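Local coordinates for cupin domain protein (Microcystis aeruginosa DIANCHI905, PDB 5ZBF), which binds iron(II) and 4-hydroxyphenylpyruvic acid and probably acts as a cupin-superfamily isomerase in making the Choi moiety of aeruginosins, at residues A[29-34]-A[177-182]; A[56-61]-A[92-97]; A[155-160]-A[189-194]. One frame throughout, in Å; residues are numbered along the deposited sequence. Where two conformers were deposited one is given.

Contact 1: residues A[29-34]-A[177-182]; sequences FQLSVI and LEYGQI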
ATOM      1  N   PHE A  29      -1.426  -1.574   8.088  1.00 22.70           N
ATOM      2  CA  PHE A  29      -0.634  -1.008   7.011  1.00 20.98           C
ATOM      3  C   PHE A  29       0.676  -0.543   7.622  1.00 18.89           C
ATOM      4  O   PHE A  29       0.668   0.117   8.665  1.00 19.92           O
ATOM      5  CB  PHE A  29      -1.369   0.181   6.376  1.00 20.79           C
ATOM      6  CG  PHE A  29      -0.572   0.904   5.315  1.00 18.53           C
ATOM      7  CD1 PHE A  29      -0.742   0.600   3.972  1.00 20.89           C
ATOM      8  CD2 PHE A  29       0.362   1.883   5.658  1.00 18.27           C
ATOM      9  CE1 PHE A  29      -0.002   1.247   2.994  1.00 19.11           C
ATOM     10  CE2 PHE A  29       1.113   2.521   4.689  1.00 17.03           C
ATOM     11  CZ  PHE A  29       0.911   2.227   3.347  1.00 17.55           C
ATOM     12  N   GLN A  30       1.790  -0.868   6.984  1.00 15.97           N
ATOM     13  CA  GLN A  30       3.080  -0.363   7.450  1.00 16.62           C
ATOM     14  C   GLN A  30       3.958   0.190   6.348  1.00 15.71           C
ATOM     15  O   GLN A  30       4.005  -0.342   5.250  1.00 17.16           O
ATOM     16  CB  GLN A  30       3.830  -1.440   8.250  1.00 21.27           C
ATOM     17  CG  GLN A  30       4.136  -2.703   7.474  1.00 24.20           C
ATOM     18  CD  GLN A  30       4.530  -3.881   8.365  1.00 30.61           C
ATOM     19  OE1 GLN A  30       4.066  -4.003   9.491  1.00 34.99           O
ATOM     20  NE2 GLN A  30       5.367  -4.756   7.844  1.00 31.88           N
ATOM     21  N   LEU A  31       4.646   1.288   6.653  1.00 16.43           N
ATOM     22  CA  LEU A  31       5.721   1.775   5.813  1.00 15.14           C
ATOM     23  C   LEU A  31       7.010   1.184   6.377  1.00 16.03           C
ATOM     24  O   LEU A  31       7.201   1.177   7.599  1.00 20.62           O
ATOM     25  CB  LEU A  31       5.784   3.307   5.839  1.00 17.74           C
ATOM     26  CG  LEU A  31       4.604   4.097   5.290  1.00 19.72           C
ATOM     27  CD1 LEU A  31       4.757   5.577   5.616  1.00 22.54           C
ATOM     28  CD2 LEU A  31       4.469   3.879   3.792  1.00 21.94           C
ATOM     29  N   SER A  32       7.854   0.681   5.482  1.00 16.58           N
ATOM     30  CA  SER A  32       9.080  -0.048   5.830  0.50 19.47           C
ATOM     31  C   SER A  32      10.325   0.655   5.318  1.00 18.99           C
ATOM     32  O   SER A  32      10.312   1.224   4.232  1.00 20.21           O
ATOM     33  CB  SER A  32       9.054  -1.438   5.186  0.50 25.81           C
ATOM     34  OG  SER A  32       8.147  -2.302   5.842  0.50 34.15           O
ATOM     35  N   VAL A  33      11.407   0.582   6.093  1.00 18.26           N
ATOM     36  CA  VAL A  33      12.721   0.960   5.628  1.00 19.39           C
ATOM     37  C   VAL A  33      13.628  -0.229   5.945  1.00 17.29           C
ATOM     38  O   VAL A  33      13.849  -0.560   7.122  1.00 20.25           O
ATOM     39  CB  VAL A  33      13.263   2.233   6.302  1.00 22.43           C
ATOM     40  CG1 VAL A  33      14.613   2.598   5.698  1.00 23.22           C
ATOM     41  CG2 VAL A  33      12.268   3.384   6.158  1.00 27.00           C
ATOM     42  N   ILE A  34      14.128  -0.866   4.894  1.00 16.61           N
ATOM     43  CA  ILE A  34      15.035  -2.007   5.010  1.00 19.18           C
ATOM     44  C   ILE A  34      16.462  -1.562   4.675  1.00 18.66           C
ATOM     45  O   ILE A  34      16.723  -0.985   3.612  1.00 18.91           O
ATOM     46  CB  ILE A  34      14.608  -3.181   4.106  1.00 20.64           C
ATOM     47  CG1 ILE A  34      13.228  -3.710   4.533  1.00 24.66           C
ATOM     48  CG2 ILE A  34      15.646  -4.302   4.131  1.00 22.31           C
ATOM     49  CD1 ILE A  34      12.718  -4.857   3.691  1.00 28.36           C
ATOM     50  N   LEU A 177      -2.646  15.670   3.550  1.00 25.38           N
ATOM     51  CA  LEU A 177      -1.763  14.517   3.630  1.00 25.03           C
ATOM     52  C   LEU A 177      -0.494  14.779   2.858  1.00 22.86           C
ATOM     53  O   LEU A 177      -0.519  15.417   1.811  1.00 23.93           O
ATOM     54  CB  LEU A 177      -2.446  13.284   3.037  1.00 29.51           C
ATOM     55  CG  LEU A 177      -2.964  12.184   3.963  1.00 39.60           C
ATOM     56  CD1 LEU A 177      -3.526  12.724   5.267  1.00 42.04           C
ATOM     57  CD2 LEU A 177      -3.998  11.360   3.212  1.00 43.36           C
ATOM     58  N   GLU A 178       0.614  14.265   3.392  1.00 24.35           N
ATOM     59  CA  GLU A 178       1.887  14.211   2.693  1.00 25.06           C
ATOM     60  C   GLU A 178       2.427  12.790   2.839  1.00 23.90           C
ATOM     61  O   GLU A 178       1.912  11.998   3.644  1.00 22.03           O
ATOM     62  CB  GLU A 178       2.880  15.223   3.277  1.00 28.22           C
ATOM     63  CG  GLU A 178       2.442  16.675   3.143  1.00 28.77           C
ATOM     64  CD  GLU A 178       3.481  17.646   3.642  1.00 36.06           C
ATOM     65  OE1 GLU A 178       4.250  17.290   4.561  1.00 43.23           O
ATOM     66  OE2 GLU A 178       3.528  18.774   3.112  1.00 48.01           O
ATOM     67  N   TYR A 179       3.447  12.452   2.064  1.00 23.02           N
ATOM     68  CA  TYR A 179       4.079  11.150   2.220  1.00 22.10           C
ATOM     69  C   TYR A 179       4.487  10.936   3.685  1.00 19.94           C
ATOM     70  O   TYR A 179       5.005  11.838   4.336  1.00 22.35           O
ATOM     71  CB  TYR A 179       5.273  10.953   1.287  1.00 25.84           C
ATOM     72  CG  TYR A 179       5.928   9.632   1.590  1.00 22.25           C
ATOM     73  CD1 TYR A 179       5.347   8.441   1.173  1.00 25.30           C
ATOM     74  CD2 TYR A 179       7.069   9.569   2.382  1.00 27.32           C
ATOM     75  CE1 TYR A 179       5.910   7.223   1.488  1.00 23.63           C
ATOM     76  CE2 TYR A 179       7.632   8.357   2.713  1.00 27.43           C
ATOM     77  CZ  TYR A 179       7.048   7.189   2.262  1.00 24.96           C
ATOM     78  OH  TYR A 179       7.603   5.984   2.594  1.00 28.89           O
ATOM     79  N   GLY A 180       4.226   9.732   4.185  1.00 20.58           N
ATOM     80  CA  GLY A 180       4.424   9.405   5.592  1.00 20.91           C
ATOM     81  C   GLY A 180       3.149   9.272   6.400  1.00 20.70           C
ATOM     82  O   GLY A 180       3.175   8.775   7.529  1.00 24.10           O
ATOM     83  N   GLN A 181       2.039   9.740   5.829  1.00 21.11           N
ATOM     84  CA  GLN A 181       0.719   9.654   6.430  1.00 21.93           C
ATOM     85  C   GLN A 181      -0.147   8.794   5.530  1.00 19.96           C
ATOM     86  O   GLN A 181       0.170   8.614   4.356  1.00 20.07           O
ATOM     87  CB  GLN A 181       0.083  11.037   6.541  1.00 23.69           C
ATOM     88  CG  GLN A 181       0.907  12.053   7.305  1.00 25.55           C
ATOM     89  CD  GLN A 181       0.322  13.451   7.222  1.00 29.36           C
ATOM     90  OE1 GLN A 181       0.544  14.164   6.252  1.00 32.57           O
ATOM     91  NE2 GLN A 181      -0.416  13.851   8.250  1.00 36.39           N
ATOM     92  N   ILE A 182      -1.223   8.248   6.081  1.00 20.26           N
ATOM     93  CA  ILE A 182      -2.241   7.558   5.278  1.00 18.48           C
ATOM     94  C   ILE A 182      -3.646   8.028   5.633  1.00 20.46           C
ATOM     95  O   ILE A 182      -3.873   8.650   6.676  1.00 21.25           O
ATOM     96  CB  ILE A 182      -2.187   6.009   5.420  1.00 19.68           C
ATOM     97  CG1 ILE A 182      -2.749   5.535   6.777  1.00 18.93           C
ATOM     98  CG2 ILE A 182      -0.774   5.485   5.207  1.00 18.93           C
ATOM     99  CD1 ILE A 182      -2.700   4.031   6.953  1.00 20.65           C
TER
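With CG anti to the backbone N (chi1 175°), the Phe29 side chain leaves its strand toward the loop 177-182, where Ile182 meets it from a less common rotamer. Its chi1 of 74° tucks CG1 in against both N and C of its own backbone, and both CG2 and CD1 end up near the ring. The two side chains run antiparallel, alongside one another: Ile182 CG2 approaches the Phe29 ring obliquely, 3.6 Å from CE2, while Ile182 CD1 lies 4.0 Å from Phe29 CD2, nearer the root of the ring. Two residues along the strand, Leu31 splits its methyls between two partners. Its CD1 rests on the backbone of Gly180, 3.8 Å from CA, and its CD2 stands 4.0 Å from Tyr179 OH. Gly180 belongs to a type II beta turn from Glu178 to Gln181, and its phi of 107° would press a side chain against the preceding carbonyl, so glycine suits the place. Within the turn, Gln181 OE1 accepts from Glu178 N at 2.9 Å, beside the backbone bond Gln181 N to Glu178 O. The Phe29 ring also meets those of Phe97 and Phe160, which joins this pair to the core between the two cupin domains. The chemistry is almost wholly apolar, so the hold of the 177-182 loop of the C-terminal cupin domain on strand 27-34 of the N-terminal one probably rests on shape and burial of apolar surface.

Contact 2: residues A[56-61]-A[92-97]; sequences GELELY and EPMIGF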
ATOM      1  N   GLY A  56      14.029   1.853  -4.304  1.00 18.37           N
ATOM      2  CA  GLY A  56      15.029   0.792  -4.201  1.00 18.90           C
ATOM      3  C   GLY A  56      14.604  -0.460  -4.942  1.00 22.03           C
ATOM      4  O   GLY A  56      13.965  -0.378  -5.982  1.00 21.83           O
ATOM      5  N   GLU A  57      14.980  -1.622  -4.407  1.00 21.54           N
ATOM      6  CA  GLU A  57      14.698  -2.908  -5.025  1.00 20.91           C
ATOM      7  C   GLU A  57      14.679  -3.936  -3.904  1.00 20.23           C
ATOM      8  O   GLU A  57      15.235  -3.701  -2.817  1.00 19.98           O
ATOM      9  CB  GLU A  57      15.761  -3.258  -6.073  1.00 24.89           C
ATOM     10  CG  GLU A  57      15.443  -4.455  -6.950  0.50 26.83           C
ATOM     11  CD  GLU A  57      16.586  -4.832  -7.882  0.50 29.10           C
ATOM     12  OE1 GLU A  57      17.540  -4.041  -8.048  0.50 29.71           O
ATOM     13  OE2 GLU A  57      16.531  -5.938  -8.450  0.50 34.22           O
ATOM     14  N   LEU A  58      13.993  -5.042  -4.147  1.00 20.83           N
ATOM     15  CA  LEU A  58      13.911  -6.112  -3.166  1.00 19.89           C
ATOM     16  C   LEU A  58      13.856  -7.436  -3.912  1.00 20.37           C
ATOM     17  O   LEU A  58      13.413  -7.490  -5.064  1.00 22.89           O
ATOM     18  CB  LEU A  58      12.676  -5.901  -2.297  1.00 24.44           C
ATOM     19  CG  LEU A  58      12.582  -6.466  -0.887  1.00 23.85           C
ATOM     20  CD1 LEU A  58      13.762  -6.066  -0.010  1.00 20.83           C
ATOM     21  CD2 LEU A  58      11.271  -6.018  -0.258  1.00 21.94           C
ATOM     22  N   GLU A  59      14.372  -8.486  -3.279  1.00 20.92           N
ATOM     23  CA  GLU A  59      14.233  -9.838  -3.778  1.00 22.98           C
ATOM     24  C   GLU A  59      13.371 -10.609  -2.801  1.00 21.14           C
ATOM     25  O   GLU A  59      13.672 -10.673  -1.590  1.00 22.52           O
ATOM     26  CB  GLU A  59      15.589 -10.515  -3.911  1.00 27.63           C
ATOM     27  CG  GLU A  59      16.454  -9.942  -5.012  1.00 31.52           C
ATOM     28  CD  GLU A  59      17.795 -10.634  -5.110  1.00 40.17           C
ATOM     29  OE1 GLU A  59      18.327 -11.080  -4.068  1.00 47.40           O
ATOM     30  OE2 GLU A  59      18.319 -10.724  -6.236  1.00 47.64           O
ATOM     31  N   LEU A  60      12.309 -11.193  -3.341  1.00 22.44           N
ATOM     32  CA  LEU A  60      11.366 -12.016  -2.593  1.00 22.31           C
ATOM     33  C   LEU A  60      11.766 -13.504  -2.651  1.00 22.43           C
ATOM     34  O   LEU A  60      11.965 -14.070  -3.727  1.00 24.52           O
ATOM     35  CB  LEU A  60       9.955 -11.831  -3.170  1.00 21.43           C
ATOM     36  CG  LEU A  60       8.852 -12.777  -2.681  1.00 23.57           C
ATOM     37  CD1 LEU A  60       8.488 -12.478  -1.242  1.00 24.91           C
ATOM     38  CD2 LEU A  60       7.623 -12.656  -3.570  1.00 27.84           C
ATOM     39  N   TYR A  61      11.862 -14.119  -1.475  1.00 23.37           N
ATOM     40  CA  TYR A  61      12.135 -15.544  -1.316  1.00 25.74           C
ATOM     41  C   TYR A  61      10.845 -16.189  -0.846  1.00 26.23           C
ATOM     42  O   TYR A  61      10.386 -15.943   0.270  1.00 29.01           O
ATOM     43  CB  TYR A  61      13.240 -15.750  -0.285  1.00 27.18           C
ATOM     44  CG  TYR A  61      14.617 -15.411  -0.804  1.00 28.02           C
ATOM     45  CD1 TYR A  61      15.577 -16.397  -0.985  1.00 31.68           C
ATOM     46  CD2 TYR A  61      14.961 -14.098  -1.107  1.00 26.78           C
ATOM     47  CE1 TYR A  61      16.848 -16.088  -1.459  1.00 36.60           C
ATOM     48  CE2 TYR A  61      16.223 -13.776  -1.580  1.00 28.26           C
ATOM     49  CZ  TYR A  61      17.161 -14.770  -1.756  1.00 33.36           C
ATOM     50  OH  TYR A  61      18.415 -14.446  -2.228  1.00 40.77           O
ATOM     51  N   GLU A  92      21.604   0.708  -1.177  1.00 24.54           N
ATOM     52  CA  GLU A  92      20.718   1.805  -0.809  1.00 22.87           C
ATOM     53  C   GLU A  92      19.573   1.201   0.010  1.00 20.93           C
ATOM     54  O   GLU A  92      19.212   0.039  -0.220  1.00 21.30           O
ATOM     55  CB  GLU A  92      20.133   2.448  -2.069  1.00 27.66           C
ATOM     56  CG  GLU A  92      21.137   3.195  -2.937  1.00 33.86           C
ATOM     57  CD  GLU A  92      21.620   4.484  -2.312  1.00 39.49           C
ATOM     58  OE1 GLU A  92      22.777   4.861  -2.571  1.00 49.67           O
ATOM     59  OE2 GLU A  92      20.854   5.121  -1.562  1.00 42.83           O
ATOM     60  N   PRO A  93      18.992   1.967   0.952  1.00 21.10           N
ATOM     61  CA  PRO A  93      17.818   1.443   1.660  1.00 20.69           C
ATOM     62  C   PRO A  93      16.673   1.135   0.711  1.00 20.63           C
ATOM     63  O   PRO A  93      16.573   1.740  -0.354  1.00 22.70           O
ATOM     64  CB  PRO A  93      17.416   2.586   2.604  1.00 24.38           C
ATOM     65  CG  PRO A  93      18.036   3.812   2.022  1.00 28.26           C
ATOM     66  CD  PRO A  93      19.286   3.363   1.328  1.00 25.35           C
ATOM     67  N   MET A  94      15.840   0.177   1.095  1.00 19.01           N
ATOM     68  CA  MET A  94      14.591  -0.087   0.387  1.00 19.23           C
ATOM     69  C   MET A  94      13.479   0.562   1.213  1.00 18.53           C
ATOM     70  O   MET A  94      13.329   0.278   2.414  1.00 18.36           O
ATOM     71  CB  MET A  94      14.372  -1.596   0.252  1.00 18.92           C
ATOM     72  CG  MET A  94      13.210  -2.062  -0.642  1.00 19.87           C
ATOM     73  SD  MET A  94      11.559  -1.662  -0.032  1.00 21.21           S
ATOM     74  CE  MET A  94      11.628  -2.453   1.560  1.00 23.44           C
ATOM     75  N   ILE A  95      12.742   1.477   0.595  1.00 17.48           N
ATOM     76  CA  ILE A  95      11.562   2.048   1.231  1.00 17.82           C
ATOM     77  C   ILE A  95      10.343   1.388   0.592  1.00 16.55           C
ATOM     78  O   ILE A  95      10.212   1.413  -0.629  1.00 17.78           O
ATOM     79  CB  ILE A  95      11.489   3.579   1.056  1.00 19.73           C
ATOM     80  CG1 ILE A  95      12.813   4.285   1.448  1.00 24.75           C
ATOM     81  CG2 ILE A  95      10.302   4.132   1.836  1.00 21.40           C
ATOM     82  CD1 ILE A  95      13.307   4.029   2.840  1.00 29.48           C
ATOM     83  N   GLY A  96       9.472   0.778   1.403  1.00 15.60           N
ATOM     84  CA  GLY A  96       8.298   0.070   0.885  1.00 17.17           C
ATOM     85  C   GLY A  96       7.092   0.144   1.788  1.00 15.82           C
ATOM     86  O   GLY A  96       7.096   0.856   2.782  1.00 16.67           O
ATOM     87  N   PHE A  97       6.027  -0.567   1.412  1.00 16.72           N
ATOM     88  CA  PHE A  97       4.898  -0.728   2.318  1.00 17.26           C
ATOM     89  C   PHE A  97       4.401  -2.149   2.243  1.00 17.71           C
ATOM     90  O   PHE A  97       4.677  -2.852   1.267  1.00 17.64           O
ATOM     91  CB  PHE A  97       3.756   0.255   2.022  1.00 19.58           C
ATOM     92  CG  PHE A  97       2.997  -0.026   0.745  1.00 20.12           C
ATOM     93  CD1 PHE A  97       1.869  -0.836   0.742  1.00 22.81           C
ATOM     94  CD2 PHE A  97       3.395   0.553  -0.438  1.00 21.94           C
ATOM     95  CE1 PHE A  97       1.161  -1.071  -0.428  1.00 22.29           C
ATOM     96  CE2 PHE A  97       2.696   0.335  -1.604  1.00 24.01           C
ATOM     97  CZ  PHE A  97       1.576  -0.483  -1.606  1.00 23.45           C
TER
HETATM   98  O   HOH W   1      16.958  -1.098  -2.143  1.00 19.68           O
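Met94 touches the strand 57-61 with CB, CG and CE. CB, at the root, lies 3.8 Å from the backbone oxygen Glu57 O. CG, placed anti to the backbone N (chi1 -171°), comes within 3.4 Å of Glu57 O and also stands 4.1 Å from Leu58 CD1. The chain bends about CB-CG and CG-SD (chi2 -67°, chi3 -57°), leaving SD over its own strand, 3.5 Å from Gly96 N, and these two bends carry CE round to Leu58 CD2 at 4.0 Å. Leu58 crosses the methionine at about a right angle, with one methyl beside CG and the other beside CE. Gly56 passes close to the backbone of Met94, their CA atoms 4.7 Å apart; a CB there would clash with Pro93 O. A water bridges the two segments, accepting from Glu57 N at 3.1 Å and probably donating to Glu92 O, though other acceptors compete for its protons. Ile34 and Val53 touch both Leu58 and Met94, and Phe86, a residue of the ligand pocket, packs on Leu58. Strands 57-62 and 94-101 belong to different sheets, and their apolar side chains meet in the interior between them, as in the two-sheet beta-barrel of the cupin fold.

Contact 3: residues A[155-160]-A[189-194]; sequences QEEIGF and VLKKGY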
ATOM      1  N   GLN A 155     -16.233  -0.868  -0.366  1.00 33.58           N
ATOM      2  CA  GLN A 155     -15.014  -1.545   0.061  0.50 29.28           C
ATOM      3  C   GLN A 155     -14.179  -0.609   0.929  1.00 28.99           C
ATOM      4  O   GLN A 155     -14.178   0.590   0.715  1.00 30.21           O
ATOM      5  CB  GLN A 155     -14.214  -2.001  -1.167  0.50 29.37           C
ATOM      6  CG  GLN A 155     -15.015  -2.013  -2.472  0.50 27.37           C
ATOM      7  CD  GLN A 155     -14.951  -3.326  -3.197  0.30 27.38           C
ATOM      8  OE1 GLN A 155     -15.971  -3.854  -3.643  0.25 32.35           O
ATOM      9  NE2 GLN A 155     -13.761  -3.874  -3.305  0.50 30.66           N
ATOM     10  N   GLU A 156     -13.481  -1.176   1.907  1.00 26.39           N
ATOM     11  CA  GLU A 156     -12.541  -0.401   2.700  1.00 26.03           C
ATOM     12  C   GLU A 156     -11.405   0.049   1.799  1.00 24.95           C
ATOM     13  O   GLU A 156     -11.002  -0.678   0.891  1.00 25.42           O
ATOM     14  CB  GLU A 156     -11.986  -1.227   3.850  1.00 29.74           C
ATOM     15  CG  GLU A 156     -13.047  -1.594   4.857  1.00 33.41           C
ATOM     16  CD  GLU A 156     -12.532  -2.561   5.876  1.00 40.07           C
ATOM     17  OE1 GLU A 156     -12.943  -3.739   5.828  1.00 48.81           O
ATOM     18  OE2 GLU A 156     -11.704  -2.138   6.704  1.00 38.96           O
ATOM     19  N   GLU A 157     -10.896   1.248   2.059  1.00 23.12           N
ATOM     20  CA  GLU A 157      -9.836   1.827   1.250  1.00 22.26           C
ATOM     21  C   GLU A 157      -8.783   2.457   2.136  1.00 21.62           C
ATOM     22  O   GLU A 157      -9.103   3.193   3.072  1.00 21.71           O
ATOM     23  CB  GLU A 157     -10.419   2.878   0.317  1.00 21.62           C
ATOM     24  CG  GLU A 157      -9.411   3.562  -0.584  1.00 23.72           C
ATOM     25  CD  GLU A 157     -10.074   4.531  -1.541  1.00 24.13           C
ATOM     26  OE1 GLU A 157     -11.198   4.231  -1.998  1.00 28.67           O
ATOM     27  OE2 GLU A 157      -9.471   5.580  -1.828  1.00 28.26           O
ATOM     28  N   ILE A 158      -7.528   2.148   1.836  1.00 18.60           N
ATOM     29  CA  ILE A 158      -6.393   2.778   2.495  1.00 18.27           C
ATOM     30  C   ILE A 158      -5.599   3.475   1.415  1.00 19.01           C
ATOM     31  O   ILE A 158      -5.332   2.876   0.373  1.00 19.49           O
ATOM     32  CB  ILE A 158      -5.503   1.728   3.175  1.00 21.54           C
ATOM     33  CG1 ILE A 158      -6.297   1.024   4.280  1.00 24.33           C
ATOM     34  CG2 ILE A 158      -4.236   2.375   3.729  1.00 23.21           C
ATOM     35  CD1 ILE A 158      -5.667  -0.259   4.767  1.00 26.23           C
ATOM     36  N   GLY A 159      -5.187   4.720   1.653  1.00 17.21           N
ATOM     37  CA  GLY A 159      -4.386   5.410   0.641  1.00 19.12           C
ATOM     38  C   GLY A 159      -3.333   6.365   1.175  1.00 19.21           C
ATOM     39  O   GLY A 159      -3.358   6.758   2.332  1.00 18.75           O
ATOM     40  N   PHE A 160      -2.413   6.742   0.296  1.00 16.78           N
ATOM     41  CA  PHE A 160      -1.353   7.662   0.641  1.00 16.63           C
ATOM     42  C   PHE A 160      -0.757   8.243  -0.623  1.00 16.44           C
ATOM     43  O   PHE A 160      -0.988   7.730  -1.710  1.00 19.52           O
ATOM     44  CB  PHE A 160      -0.276   6.949   1.492  1.00 19.45           C
ATOM     45  CG  PHE A 160       0.463   5.845   0.775  1.00 20.01           C
ATOM     46  CD1 PHE A 160       1.720   6.069   0.218  1.00 21.63           C
ATOM     47  CD2 PHE A 160      -0.075   4.556   0.703  1.00 20.34           C
ATOM     48  CE1 PHE A 160       2.406   5.047  -0.418  1.00 23.24           C
ATOM     49  CE2 PHE A 160       0.598   3.546   0.050  1.00 23.49           C
ATOM     50  CZ  PHE A 160       1.847   3.786  -0.506  1.00 22.31           C
ATOM     51  N   VAL A 189     -18.207   5.052   4.028  1.00 29.70           N
ATOM     52  CA  VAL A 189     -17.912   6.422   4.427  0.50 27.35           C
ATOM     53  C   VAL A 189     -17.799   7.308   3.171  1.00 27.18           C
ATOM     54  O   VAL A 189     -17.359   6.844   2.126  1.00 29.37           O
ATOM     55  CB  VAL A 189     -16.615   6.449   5.269  0.50 28.71           C
ATOM     56  CG1 VAL A 189     -16.108   7.859   5.496  0.50 29.16           C
ATOM     57  CG2 VAL A 189     -16.852   5.754   6.603  0.50 33.22           C
ATOM     58  N   LEU A 190     -18.194   8.568   3.283  1.00 26.29           N
ATOM     59  CA  LEU A 190     -18.057   9.524   2.182  1.00 26.33           C
ATOM     60  C   LEU A 190     -16.623  10.028   2.157  1.00 27.72           C
ATOM     61  O   LEU A 190     -16.118  10.502   3.170  1.00 29.25           O
ATOM     62  CB  LEU A 190     -19.003  10.711   2.376  1.00 29.48           C
ATOM     63  CG  LEU A 190     -18.970  11.841   1.333  1.00 34.39           C
ATOM     64  CD1 LEU A 190     -19.261  11.288  -0.054  1.00 36.06           C
ATOM     65  CD2 LEU A 190     -19.957  12.939   1.702  1.00 37.35           C
ATOM     66  N   LYS A 191     -15.975   9.938   1.005  1.00 21.52           N
ATOM     67  CA  LYS A 191     -14.645  10.503   0.843  1.00 26.09           C
ATOM     68  C   LYS A 191     -14.578  11.401  -0.373  1.00 24.26           C
ATOM     69  O   LYS A 191     -15.250  11.176  -1.377  1.00 25.65           O
ATOM     70  CB  LYS A 191     -13.573   9.413   0.777  1.00 34.47           C
ATOM     71  CG  LYS A 191     -13.800   8.354  -0.272  1.00 40.81           C
ATOM     72  CD  LYS A 191     -12.940   7.121  -0.016  1.00 44.34           C
ATOM     73  CE  LYS A 191     -13.747   5.857  -0.241  1.00 50.50           C
ATOM     74  NZ  LYS A 191     -14.369   5.785  -1.592  1.00 47.34           N
ATOM     75  N   LYS A 192     -13.778  12.446  -0.243  1.00 23.66           N
ATOM     76  CA  LYS A 192     -13.488  13.338  -1.346  1.00 24.24           C
ATOM     77  C   LYS A 192     -12.111  13.911  -1.126  1.00 25.36           C
ATOM     78  O   LYS A 192     -11.514  13.726  -0.068  1.00 24.81           O
ATOM     79  CB  LYS A 192     -14.552  14.426  -1.482  1.00 30.20           C
ATOM     80  CG  LYS A 192     -14.841  15.231  -0.235  1.00 35.30           C
ATOM     81  CD  LYS A 192     -16.002  16.195  -0.451  1.00 41.91           C
ATOM     82  CE  LYS A 192     -16.298  16.999   0.806  1.00 45.72           C
ATOM     83  N   GLY A 193     -11.582  14.569  -2.142  1.00 25.54           N
ATOM     84  CA  GLY A 193     -10.223  15.066  -2.066  1.00 26.62           C
ATOM     85  C   GLY A 193      -9.987  16.183  -3.044  1.00 24.90           C
ATOM     86  O   GLY A 193     -10.777  16.405  -3.958  1.00 27.04           O
ATOM     87  N   TYR A 194      -8.892  16.897  -2.852  1.00 23.51           N
ATOM     88  CA  TYR A 194      -8.602  18.037  -3.697  1.00 24.09           C
ATOM     89  C   TYR A 194      -7.104  18.300  -3.701  1.00 23.65           C
ATOM     90  O   TYR A 194      -6.491  18.468  -2.638  1.00 26.48           O
ATOM     91  CB  TYR A 194      -9.404  19.244  -3.188  1.00 27.41           C
ATOM     92  CG  TYR A 194      -9.034  20.592  -3.759  1.00 25.25           C
ATOM     93  CD1 TYR A 194      -8.694  20.746  -5.107  1.00 28.98           C
ATOM     94  CD2 TYR A 194      -9.095  21.731  -2.965  1.00 26.57           C
ATOM     95  CE1 TYR A 194      -8.366  21.989  -5.624  1.00 26.46           C
ATOM     96  CE2 TYR A 194      -8.784  22.980  -3.474  1.00 31.94           C
ATOM     97  CZ  TYR A 194      -8.418  23.104  -4.804  1.00 28.23           C
ATOM     98  OH  TYR A 194      -8.116  24.350  -5.301  1.00 31.09           O
TER
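Glu157 and Lys191 meet through a long salt bridge, Glu157 OE1 to Lys191 NZ at 3.6 Å. The neighbouring methylene is just as near, since Lys191 CE lies 3.5 Å from the same OE1, and CD follows at 3.9 Å from Glu157 OE1. The lysine therefore lays the end of its chain alongside one carboxylate oxygen instead of pointing its ammonium group straight at it. That approach follows from the bends at chi3 and chi4 (137° and 55°), which turn the last atoms across the glutamate, itself fully extended from CB to CD. Beyond this first shell, the hydroxyl of Tyr183 is the stronger polar partner and holds the carboxylate by a hydrogen bond with Glu157 OE2, while OE1 faces the lysine. Lys205 and Leu207 of strand 201-208 also touch the glutamate, and His151 of strand 147-152 lies against Lys191. With an alanine in place of Lys191, the ammonium group and methylenes beside OE1 are gone, and the buried Glu157 carboxylate would probably be left without this counter-charge. Further out, backbone hydrogen bonds between Glu157 and Ala185 and between Gly159 and Tyr183 fix the strand that carries the glutamate. Strands 156-161 and 190-194 lie in different sheets, so the pair bridges the two sheets of the C-terminal domain, partly buried between them, consistent with the two-sheet cupin beta-barrel.

In the fold
Contacts 1 and 2 share neighbouring strands, 27-34 and 94-101, joined by backbone bonds such as Ser32 N to Gly96 O at 2.8 Å; their centres are about 14 Å apart. Contact 1 leads on to contact 3, about 16 Å away between centres, where Phe29 CZ approaches Phe160 CE2 at 3.6 Å. Contacts 2 and 3 lie on opposite sides of the chain's centre, their own centres about 27 Å apart, in different cupin domains, yet Phe97 and Phe160 pack edge-to-face between them. Contact 1 thus bridges the domains. Gln30 on its strand hydrogen-bonds the bound 4-hydroxyphenylpyruvic acid, and the side chain of Leu58 in contact 2 lies about 8 Å from that ligand and about 10 Å from the iron.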